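Long-range contacts in putative aspartyl-tRNA synthetase (Leishmania major, PDB 6OD8), which probably attaches L-aspartate to tRNA(Asp) using ATP, as a class-II aminoacyl-tRNA synthetase: residues R71-L79 against K87-V95; L277-D286 against Y512-H523. One frame throughout, in Å; residues are numbered along the deposited sequence. Where two conformers were deposited one is given.

In the fold
Contact 1 belongs to the OB-fold nucleic-acid-binding domain, contact 2 to the class-II catalytic domain; they share no secondary-structure element, and within one chain their centres lie about 55 Å apart. Contact 1 is partly buried, a loop laid against a strand and joined mainly by aliphatic side chains, one direct backbone bond and two waters. Contact 2 is buried, packs a helix against a winding connection, and depends on side-chain amides and ring nitrogens as much as on apolar packing. The dimer brings the two regions together: Arg94, in residues 87-95 of one subunit, forms a salt bridge with Asp286, in residues 277-286 of the other, and Arg92 packs on Trp521 across the same interface.

Contact 1. Residues R71-L79 against K87-V95; sequences RTHIPVSEL and KTVLIRARV
Leu90 wedges its CD2 methyl between Arg71 and His73. The methyl lies over one face of the Arg71 guanidinium, offset toward the rim and 3.7 Å from Arg71 CZ, and reaches His73 ND1 at 3.6 Å. With CG anti to the backbone N (chi1 175°), the leucine runs alongside the imidazole, both pointing the same way. His73 NE2 in turn is hydrogen-bonded to Glu322 of the second subunit. Next to this cluster the backbones meet directly, Ile74 N donating to Leu90 O at 2.8 Å, and one water links Thr72 O to Leu90 N. Strand 88-100 is the first strand of the OB-fold barrel, where its Val89, Ile91 and Ala93 pair through their backbones with strand 142-151. On the side of the strand carrying these three residues, the loop and its short 3-10 turn supply the bumps. The Ile74 side chain crosses that of Val89 at about a right angle, CG1 lying 3.9 Å from Val89 CB. Val76 CG2 drops into the dip above Ala93, touching both Ala93 CB (3.9 Å) and Ile91 CG2 (3.6 Å), while a second water joins Val76 N to Arg92 O. Farther out, Leu79 CD2 and Ile91 CD1 meet tip to tip at 3.8 Å.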
loop_
_atom_site.group_PDB
_atom_site.type_symbol
_atom_site.label_atom_id
_atom_site.label_comp_id
_atom_site.label_asym_id
_atom_site.label_seq_id
_atom_site.Cartn_x
_atom_site.Cartn_y
_atom_site.Cartn_z
ATOM N N ARG A 71 -8.718 -13.813 31.026
ATOM C CA ARG A 71 -8.537 -15.219 30.689
ATOM C C ARG A 71 -7.517 -15.335 29.567
ATOM O O ARG A 71 -7.341 -14.412 28.772
ATOM C CB ARG A 71 -9.857 -15.879 30.232
ATOM C CG ARG A 71 -11.081 -15.469 31.044
ATOM C CD ARG A 71 -12.280 -16.337 30.721
ATOM N NE ARG A 71 -12.114 -17.686 31.256
ATOM C CZ ARG A 71 -12.895 -18.716 30.949
ATOM N NH1 ARG A 71 -12.655 -19.905 31.485
ATOM N NH2 ARG A 71 -13.903 -18.556 30.099
ATOM N N THR A 72 -6.875 -16.491 29.482
ATOM C CA THR A 72 -5.919 -16.770 28.413
ATOM C C THR A 72 -6.624 -17.602 27.346
ATOM O O THR A 72 -6.982 -18.760 27.589
ATOM C CB THR A 72 -4.684 -17.494 28.947
ATOM O OG1 THR A 72 -4.001 -16.660 29.892
ATOM C CG2 THR A 72 -3.740 -17.837 27.810
ATOM N N HIS A 73 -6.827 -17.005 26.171
ATOM C CA HIS A 73 -7.469 -17.671 25.049
ATOM C C HIS A 73 -6.393 -18.261 24.137
ATOM O O HIS A 73 -5.587 -17.518 23.568
ATOM C CB HIS A 73 -8.356 -16.656 24.323
ATOM C CG HIS A 73 -9.034 -15.689 25.252
ATOM N ND1 HIS A 73 -10.354 -15.819 25.628
ATOM C CD2 HIS A 73 -8.568 -14.597 25.903
ATOM C CE1 HIS A 73 -10.674 -14.844 26.461
ATOM N NE2 HIS A 73 -9.605 -14.093 26.650
ATOM N N ILE A 74 -6.375 -19.587 24.001
ATOM C CA ILE A 74 -5.394 -20.285 23.170
ATOM C C ILE A 74 -5.954 -20.385 21.752
ATOM O O ILE A 74 -7.042 -20.952 21.573
ATOM C CB ILE A 74 -5.078 -21.684 23.716
ATOM C CG1 ILE A 74 -4.676 -21.638 25.199
ATOM C CG2 ILE A 74 -4.028 -22.387 22.846
ATOM C CD1 ILE A 74 -3.416 -20.864 25.471
ATOM N N PRO A 75 -5.252 -19.892 20.732
ATOM C CA PRO A 75 -5.733 -20.089 19.356
ATOM C C PRO A 75 -5.619 -21.546 18.920
ATOM O O PRO A 75 -4.735 -22.286 19.351
ATOM C CB PRO A 75 -4.820 -19.181 18.524
ATOM C CG PRO A 75 -3.622 -18.968 19.357
ATOM C CD PRO A 75 -4.046 -19.047 20.788
ATOM N N VAL A 76 -6.539 -21.955 18.046
ATOM C CA VAL A 76 -6.542 -23.326 17.552
ATOM C C VAL A 76 -5.192 -23.683 16.935
ATOM O O VAL A 76 -4.749 -24.835 17.022
ATOM C CB VAL A 76 -7.697 -23.521 16.546
ATOM C CG1 VAL A 76 -7.734 -24.953 16.044
ATOM C CG2 VAL A 76 -9.018 -23.155 17.197
ATOM N N SER A 77 -4.500 -22.696 16.353
ATOM C CA SER A 77 -3.236 -22.961 15.667
ATOM C C SER A 77 -2.177 -23.509 16.613
ATOM O O SER A 77 -1.272 -24.231 16.178
ATOM C CB SER A 77 -2.730 -21.686 14.987
ATOM O OG SER A 77 -2.660 -20.594 15.906
ATOM N N GLU A 78 -2.283 -23.203 17.913
ATOM C CA GLU A 78 -1.267 -23.560 18.893
ATOM C C GLU A 78 -1.500 -24.916 19.556
ATOM O O GLU A 78 -0.666 -25.339 20.358
ATOM C CB GLU A 78 -1.183 -22.471 19.977
ATOM C CG GLU A 78 -0.611 -21.133 19.508
ATOM C CD GLU A 78 -0.641 -20.052 20.596
ATOM O OE1 GLU A 78 -1.034 -20.351 21.748
ATOM O OE2 GLU A 78 -0.278 -18.892 20.295
ATOM N N LEU A 79 -2.589 -25.617 19.228
ATOM C CA LEU A 79 -3.028 -26.765 20.017
ATOM C C LEU A 79 -2.119 -27.979 19.912
ATOM O O LEU A 79 -2.273 -28.916 20.708
ATOM C CB LEU A 79 -4.444 -27.155 19.603
ATOM C CG LEU A 79 -5.506 -26.195 20.122
ATOM C CD1 LEU A 79 -6.896 -26.570 19.597
ATOM C CD2 LEU A 79 -5.454 -26.199 21.637
ATOM N N LYS A 87 -3.291 -30.547 29.338
ATOM C CA LYS A 87 -3.737 -29.302 29.937
ATOM C C LYS A 87 -5.171 -29.031 29.500
ATOM O O LYS A 87 -5.574 -29.386 28.390
ATOM C CB LYS A 87 -2.829 -28.133 29.541
ATOM C CG LYS A 87 -1.330 -28.404 29.686
ATOM C CD LYS A 87 -0.841 -28.194 31.097
ATOM C CE LYS A 87 0.682 -28.258 31.180
ATOM N NZ LYS A 87 1.227 -29.637 31.009
ATOM N N THR A 88 -5.952 -28.419 30.390
ATOM C CA THR A 88 -7.282 -27.936 30.043
ATOM C C THR A 88 -7.160 -26.468 29.663
ATOM O O THR A 88 -6.651 -25.672 30.458
ATOM C CB THR A 88 -8.263 -28.106 31.202
ATOM O OG1 THR A 88 -8.459 -29.497 31.470
ATOM C CG2 THR A 88 -9.590 -27.481 30.845
ATOM N N VAL A 89 -7.606 -26.112 28.448
ATOM C CA VAL A 89 -7.391 -24.770 27.908
ATOM C C VAL A 89 -8.706 -24.175 27.416
ATOM O O VAL A 89 -9.712 -24.864 27.237
ATOM C CB VAL A 89 -6.354 -24.761 26.760
ATOM C CG1 VAL A 89 -4.999 -25.239 27.257
ATOM C CG2 VAL A 89 -6.839 -25.634 25.629
ATOM N N LEU A 90 -8.671 -22.871 27.172
ATOM C CA LEU A 90 -9.813 -22.109 26.679
ATOM C C LEU A 90 -9.558 -21.747 25.228
ATOM O O LEU A 90 -8.580 -21.061 24.928
ATOM C CB LEU A 90 -10.019 -20.841 27.507
ATOM C CG LEU A 90 -11.115 -19.897 27.020
ATOM C CD1 LEU A 90 -12.483 -20.550 27.166
ATOM C CD2 LEU A 90 -11.039 -18.596 27.798
ATOM N N ILE A 91 -10.442 -22.190 24.344
ATOM C CA ILE A 91 -10.309 -21.948 22.913
ATOM C C ILE A 91 -11.587 -21.292 22.410
ATOM O O ILE A 91 -12.692 -21.642 22.839
ATOM C CB ILE A 91 -10.032 -23.261 22.149
ATOM C CG1 ILE A 91 -8.838 -23.995 22.766
ATOM C CG2 ILE A 91 -9.767 -22.985 20.678
ATOM C CD1 ILE A 91 -8.987 -25.507 22.751
ATOM N N ARG A 92 -11.432 -20.337 21.491
ATOM C CA ARG A 92 -12.555 -19.775 20.752
ATOM C C ARG A 92 -12.455 -20.249 19.306
ATOM O O ARG A 92 -11.416 -20.064 18.665
ATOM C CB ARG A 92 -12.540 -18.247 20.831
ATOM C CG ARG A 92 -13.722 -17.596 20.155
ATOM C CD ARG A 92 -13.782 -16.134 20.554
ATOM N NE ARG A 92 -14.036 -16.007 21.997
ATOM C CZ ARG A 92 -14.049 -14.852 22.663
ATOM N NH1 ARG A 92 -13.817 -13.715 22.011
ATOM N NH2 ARG A 92 -14.291 -14.837 23.983
ATOM N N ALA A 93 -13.518 -20.874 18.794
ATOM C CA ALA A 93 -13.435 -21.489 17.479
ATOM C C ALA A 93 -14.806 -21.535 16.817
ATOM O O ALA A 93 -15.847 -21.399 17.471
ATOM C CB ALA A 93 -12.862 -22.917 17.573
ATOM N N ARG A 94 -14.769 -21.773 15.504
ATOM C CA ARG A 94 -15.942 -22.086 14.694
ATOM C C ARG A 94 -16.340 -23.544 14.848
ATOM O O ARG A 94 -15.488 -24.431 14.888
ATOM C CB ARG A 94 -15.648 -21.828 13.211
ATOM C CG ARG A 94 -15.487 -20.377 12.856
ATOM C CD ARG A 94 -16.764 -19.812 12.286
ATOM N NE ARG A 94 -16.540 -18.470 11.741
ATOM C CZ ARG A 94 -17.492 -17.552 11.612
ATOM N NH1 ARG A 94 -18.735 -17.824 11.978
ATOM N NH2 ARG A 94 -17.204 -16.368 11.091
ATOM N N VAL A 95 -17.643 -23.792 14.882
ATOM C CA VAL A 95 -18.180 -25.150 14.843
ATOM C C VAL A 95 -18.302 -25.535 13.369
ATOM O O VAL A 95 -19.202 -25.072 12.669
ATOM C CB VAL A 95 -19.525 -25.240 15.562
ATOM C CG1 VAL A 95 -20.088 -26.648 15.477
ATOM C CG2 VAL A 95 -19.392 -24.786 17.038
HETATM O O HOH W 1 -6.408 -21.371 28.185
HETATM O O HOH W 2 -8.921 -19.774 17.559
#

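Contact 2. Residues L277-D286 against Y512-H523; sequences LYKQMVLQGD and YVDSFRLGAWPH. With EDO (1,2-ethanediol), chain G; FMT (formic acid), chain L.
Leu277 CD2 rests over the centre of the Tyr512 ring, 3.7 Å from its centroid in a CH-pi contact, and Phe516 CE2 covers the opposite face. At the edge of the same ring comes the Gln280 amide, whose OE1 accepts a hydrogen bond from Tyr512 OH at 2.7 Å; Gln276 is a second donor to that oxygen. The other end of the amide meets the edge of His523: Gln280 NE2 donates to His523 NE2 at 3.0 Å, nearly straight (167°) and close to both planes. A water also bridges Gln280 NE2 and Tyr512 OH. One face of the imidazole lies under Gln284 NE2, while His523 ND1 donates to Trp521 O, so bonds from both ring nitrogens fix its rotation. The indole is held at its edge, Trp521 NE1 donating a hydrogen bond to Asp286 OD1 at 2.9 Å, with the carboxylate turned 85° to the ring and met from above its plane. Arg94 and Arg110 of the second subunit also form salt bridges with this aspartate.

A bend at chi2 (-37°) turns the Gln284 amide back so that NE2 bonds Gln280 O, a turn earlier, at 3.2 Å, while OE1 reaches across to 512-523 and offers a lone pair to Trp521 N at 2.9 Å. Beside it, Met281 CG packs 3.4 Å from Ser515 OG, the hydroxyl being bonded to Tyr512 O.

This belongs to the class-II synthetase catalytic domain. Helix 276-283 rests on strand 310-319, where Glu317 touches Gln280, Leu283 and His523; helix 492-501 packs against Tyr512 and Phe516, and the connection from helix 510-514 ends at His523, where strand 523-529 begins and leads into helix 530-538, the strand-helix pair of class-II motif 3.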
loop_
_atom_site.group_PDB
_atom_site.type_symbol
_atom_site.label_atom_id
_atom_site.label_comp_id
_atom_site.label_asym_id
_atom_site.label_seq_id
_atom_site.Cartn_x
_atom_site.Cartn_y
_atom_site.Cartn_z
ATOM N N LEU A 277 0.281 9.068 -15.309
ATOM C CA LEU A 277 0.739 10.439 -15.509
ATOM C C LEU A 277 1.404 11.000 -14.248
ATOM O O LEU A 277 2.456 11.640 -14.331
ATOM C CB LEU A 277 -0.428 11.329 -15.940
ATOM C CG LEU A 277 -1.281 10.889 -17.134
ATOM C CD1 LEU A 277 -2.195 12.050 -17.528
ATOM C CD2 LEU A 277 -0.426 10.465 -18.329
ATOM N N TYR A 278 0.813 10.757 -13.073
ATOM C CA TYR A 278 1.366 11.304 -11.831
ATOM C C TYR A 278 2.719 10.690 -11.491
ATOM O O TYR A 278 3.613 11.394 -11.010
ATOM C CB TYR A 278 0.381 11.095 -10.677
ATOM C CG TYR A 278 -0.865 11.907 -10.875
ATOM C CD1 TYR A 278 -0.821 13.289 -10.789
ATOM C CD2 TYR A 278 -2.086 11.301 -11.166
ATOM C CE1 TYR A 278 -1.951 14.057 -11.007
ATOM C CE2 TYR A 278 -3.228 12.076 -11.375
ATOM C CZ TYR A 278 -3.148 13.432 -11.300
ATOM O OH TYR A 278 -4.281 14.185 -11.511
ATOM N N LYS A 279 2.884 9.375 -11.684
ATOM C CA LYS A 279 4.173 8.802 -11.318
ATOM C C LYS A 279 5.300 9.353 -12.189
ATOM O O LYS A 279 6.417 9.539 -11.700
ATOM C CB LYS A 279 4.138 7.269 -11.336
ATOM C CG LYS A 279 3.968 6.583 -12.724
ATOM C CD LYS A 279 3.968 5.059 -12.531
ATOM C CE LYS A 279 3.621 4.372 -13.849
ATOM N NZ LYS A 279 4.011 2.931 -13.840
ATOM N N GLN A 280 5.022 9.710 -13.451
ATOM C CA GLN A 280 6.041 10.423 -14.214
ATOM C C GLN A 280 6.259 11.842 -13.689
ATOM O O GLN A 280 7.398 12.328 -13.641
ATOM C CB GLN A 280 5.645 10.493 -15.691
ATOM C CG GLN A 280 5.486 9.163 -16.369
ATOM C CD GLN A 280 5.164 9.371 -17.852
ATOM O OE1 GLN A 280 4.059 9.094 -18.316
ATOM N NE2 GLN A 280 6.117 9.933 -18.573
ATOM N N MET A 281 5.178 12.562 -13.387
ATOM C CA MET A 281 5.328 13.941 -12.945
ATOM C C MET A 281 6.123 14.029 -11.649
ATOM O O MET A 281 6.873 14.986 -11.453
ATOM C CB MET A 281 3.949 14.578 -12.762
ATOM C CG MET A 281 3.158 14.616 -14.093
ATOM S SD MET A 281 1.378 14.958 -13.885
ATOM C CE MET A 281 1.592 16.623 -13.301
ATOM N N VAL A 282 6.004 13.039 -10.766
ATOM C CA VAL A 282 6.721 13.127 -9.495
ATOM C C VAL A 282 8.225 13.016 -9.715
ATOM O O VAL A 282 9.011 13.644 -9.005
ATOM C CB VAL A 282 6.200 12.065 -8.510
ATOM C CG1 VAL A 282 6.993 12.123 -7.193
ATOM C CG2 VAL A 282 4.723 12.323 -8.219
ATOM N N LEU A 283 8.655 12.245 -10.719
ATOM C CA LEU A 283 10.083 12.196 -11.017
ATOM C C LEU A 283 10.611 13.557 -11.460
ATOM O O LEU A 283 11.784 13.883 -11.238
ATOM C CB LEU A 283 10.348 11.154 -12.094
ATOM C CG LEU A 283 10.001 9.691 -11.844
ATOM C CD1 LEU A 283 10.805 8.836 -12.800
ATOM C CD2 LEU A 283 10.200 9.241 -10.409
ATOM N N GLN A 284 9.767 14.372 -12.068
ATOM C CA GLN A 284 10.204 15.715 -12.429
ATOM C C GLN A 284 10.265 16.653 -11.229
ATOM O O GLN A 284 10.721 17.793 -11.380
ATOM C CB GLN A 284 9.283 16.290 -13.520
ATOM C CG GLN A 284 9.031 15.321 -14.705
ATOM C CD GLN A 284 10.235 14.469 -15.102
ATOM O OE1 GLN A 284 11.365 14.946 -15.140
ATOM N NE2 GLN A 284 9.989 13.199 -15.396
ATOM N N GLY A 285 9.822 16.207 -10.055
ATOM C CA GLY A 285 10.085 16.940 -8.829
ATOM C C GLY A 285 11.307 16.413 -8.103
ATOM O O GLY A 285 11.493 16.661 -6.908
ATOM N N ASP A 286 12.114 15.639 -8.823
ATOM C CA ASP A 286 13.436 15.119 -8.447
ATOM C C ASP A 286 13.374 13.928 -7.499
ATOM O O ASP A 286 14.407 13.548 -6.930
ATOM C CB ASP A 286 14.344 16.207 -7.850
ATOM C CG ASP A 286 14.716 17.280 -8.886
ATOM O OD1 ASP A 286 14.487 17.023 -10.081
ATOM O OD2 ASP A 286 15.203 18.371 -8.510
ATOM N N TYR A 512 0.471 17.519 -17.226
ATOM C CA TYR A 512 1.430 16.441 -17.424
ATOM C C TYR A 512 2.506 16.851 -18.437
ATOM O O TYR A 512 3.708 16.726 -18.172
ATOM C CB TYR A 512 0.659 15.197 -17.861
ATOM C CG TYR A 512 1.424 14.076 -18.505
ATOM C CD1 TYR A 512 2.132 13.161 -17.734
ATOM C CD2 TYR A 512 1.393 13.889 -19.890
ATOM C CE1 TYR A 512 2.800 12.127 -18.297
ATOM C CE2 TYR A 512 2.055 12.834 -20.467
ATOM C CZ TYR A 512 2.756 11.948 -19.666
ATOM O OH TYR A 512 3.442 10.889 -20.234
ATOM N N VAL A 513 2.087 17.363 -19.592
ATOM C CA VAL A 513 3.045 17.859 -20.587
ATOM C C VAL A 513 3.907 18.968 -19.978
ATOM O O VAL A 513 5.138 18.970 -20.107
ATOM C CB VAL A 513 2.305 18.357 -21.843
ATOM C CG1 VAL A 513 3.294 18.945 -22.840
ATOM C CG2 VAL A 513 1.483 17.225 -22.494
ATOM N N ASP A 514 3.268 19.910 -19.278
ATOM C CA ASP A 514 3.987 21.016 -18.649
ATOM C C ASP A 514 5.032 20.534 -17.645
ATOM O O ASP A 514 6.026 21.237 -17.405
ATOM C CB ASP A 514 3.002 21.946 -17.937
ATOM C CG ASP A 514 2.269 22.859 -18.890
ATOM O OD1 ASP A 514 2.600 22.861 -20.104
ATOM O OD2 ASP A 514 1.352 23.568 -18.416
ATOM N N SER A 515 4.816 19.371 -17.026
ATOM C CA SER A 515 5.777 18.883 -16.034
ATOM C C SER A 515 7.126 18.522 -16.638
ATOM O O SER A 515 8.087 18.337 -15.883
ATOM C CB SER A 515 5.227 17.670 -15.269
ATOM O OG SER A 515 5.278 16.464 -16.028
ATOM N N PHE A 516 7.225 18.423 -17.964
ATOM C CA PHE A 516 8.493 18.107 -18.610
ATOM C C PHE A 516 9.209 19.335 -19.141
ATOM O O PHE A 516 10.250 19.190 -19.796
ATOM C CB PHE A 516 8.269 17.115 -19.758
ATOM C CG PHE A 516 7.548 15.872 -19.342
ATOM C CD1 PHE A 516 8.159 14.943 -18.497
ATOM C CD2 PHE A 516 6.248 15.636 -19.765
ATOM C CE1 PHE A 516 7.484 13.787 -18.099
ATOM C CE2 PHE A 516 5.567 14.460 -19.391
ATOM C CZ PHE A 516 6.193 13.547 -18.541
ATOM N N ARG A 517 8.652 20.533 -18.929
ATOM C CA ARG A 517 9.163 21.721 -19.601
ATOM C C ARG A 517 10.232 22.447 -18.798
ATOM O O ARG A 517 10.948 23.272 -19.363
ATOM C CB ARG A 517 8.020 22.687 -19.907
ATOM C CG ARG A 517 7.040 22.184 -20.990
ATOM C CD ARG A 517 6.033 23.300 -21.273
ATOM N NE ARG A 517 4.850 22.865 -22.006
ATOM C CZ ARG A 517 4.820 22.644 -23.316
ATOM N NH1 ARG A 517 3.684 22.264 -23.890
ATOM N NH2 ARG A 517 5.925 22.764 -24.053
ATOM N N LEU A 518 10.372 22.143 -17.507
ATOM C CA LEU A 518 11.302 22.834 -16.609
ATOM C C LEU A 518 12.502 21.946 -16.283
ATOM O O LEU A 518 12.964 21.878 -15.138
ATOM C CB LEU A 518 10.596 23.265 -15.321
ATOM C CG LEU A 518 9.309 24.081 -15.507
ATOM C CD1 LEU A 518 8.674 24.411 -14.158
ATOM C CD2 LEU A 518 9.566 25.357 -16.316
ATOM N N GLY A 519 13.008 21.262 -17.300
ATOM C CA GLY A 519 14.039 20.260 -17.153
ATOM C C GLY A 519 13.422 18.931 -16.777
ATOM O O GLY A 519 12.659 18.856 -15.802
ATOM N N ALA A 520 13.721 17.878 -17.526
ATOM C CA ALA A 520 13.123 16.576 -17.259
ATOM C C ALA A 520 14.201 15.505 -17.222
ATOM O O ALA A 520 15.159 15.550 -17.998
ATOM C CB ALA A 520 12.075 16.201 -18.323
ATOM N N TRP A 521 14.037 14.532 -16.306
ATOM C CA TRP A 521 14.913 13.355 -16.255
ATOM C C TRP A 521 14.446 12.290 -17.252
ATOM O O TRP A 521 13.253 11.999 -17.324
ATOM C CB TRP A 521 14.899 12.736 -14.846
ATOM C CG TRP A 521 15.338 13.633 -13.743
ATOM C CD1 TRP A 521 14.550 14.421 -12.971
ATOM C CD2 TRP A 521 16.678 13.787 -13.243
ATOM N NE1 TRP A 521 15.315 15.093 -12.020
ATOM C CE2 TRP A 521 16.621 14.699 -12.155
ATOM C CE3 TRP A 521 17.913 13.212 -13.578
ATOM C CZ2 TRP A 521 17.765 15.090 -11.435
ATOM C CZ3 TRP A 521 19.051 13.597 -12.841
ATOM C CH2 TRP A 521 18.964 14.528 -11.802
ATOM N N PRO A 522 15.367 11.659 -17.997
ATOM C CA PRO A 522 15.003 10.419 -18.704
ATOM C C PRO A 522 14.482 9.397 -17.698
ATOM O O PRO A 522 15.011 9.269 -16.594
ATOM C CB PRO A 522 16.316 9.965 -19.362
ATOM C CG PRO A 522 17.216 11.234 -19.416
ATOM C CD PRO A 522 16.797 12.017 -18.146
ATOM N N HIS A 523 13.408 8.697 -18.064
ATOM C CA HIS A 523 12.769 7.823 -17.092
ATOM C C HIS A 523 11.926 6.772 -17.801
ATOM O O HIS A 523 11.710 6.836 -19.014
ATOM C CB HIS A 523 11.915 8.635 -16.107
ATOM C CG HIS A 523 10.793 9.390 -16.757
ATOM N ND1 HIS A 523 10.993 10.556 -17.468
ATOM C CD2 HIS A 523 9.461 9.154 -16.786
ATOM C CE1 HIS A 523 9.829 11.005 -17.908
ATOM N NE2 HIS A 523 8.884 10.172 -17.513
HETATM C C1 EDO G . -4.424 10.235 -15.152
HETATM O O1 EDO G . -5.012 9.044 -15.709
HETATM C C2 EDO G . -3.511 9.855 -13.979
HETATM O O2 EDO G . -2.472 8.930 -14.378
HETATM C C FMT L . -2.634 15.719 -15.704
HETATM O O1 FMT L . -2.549 15.908 -14.478
HETATM O O2 FMT L . -2.535 16.598 -16.581
HETATM O O HOH W 3 6.020 10.784 -21.483
#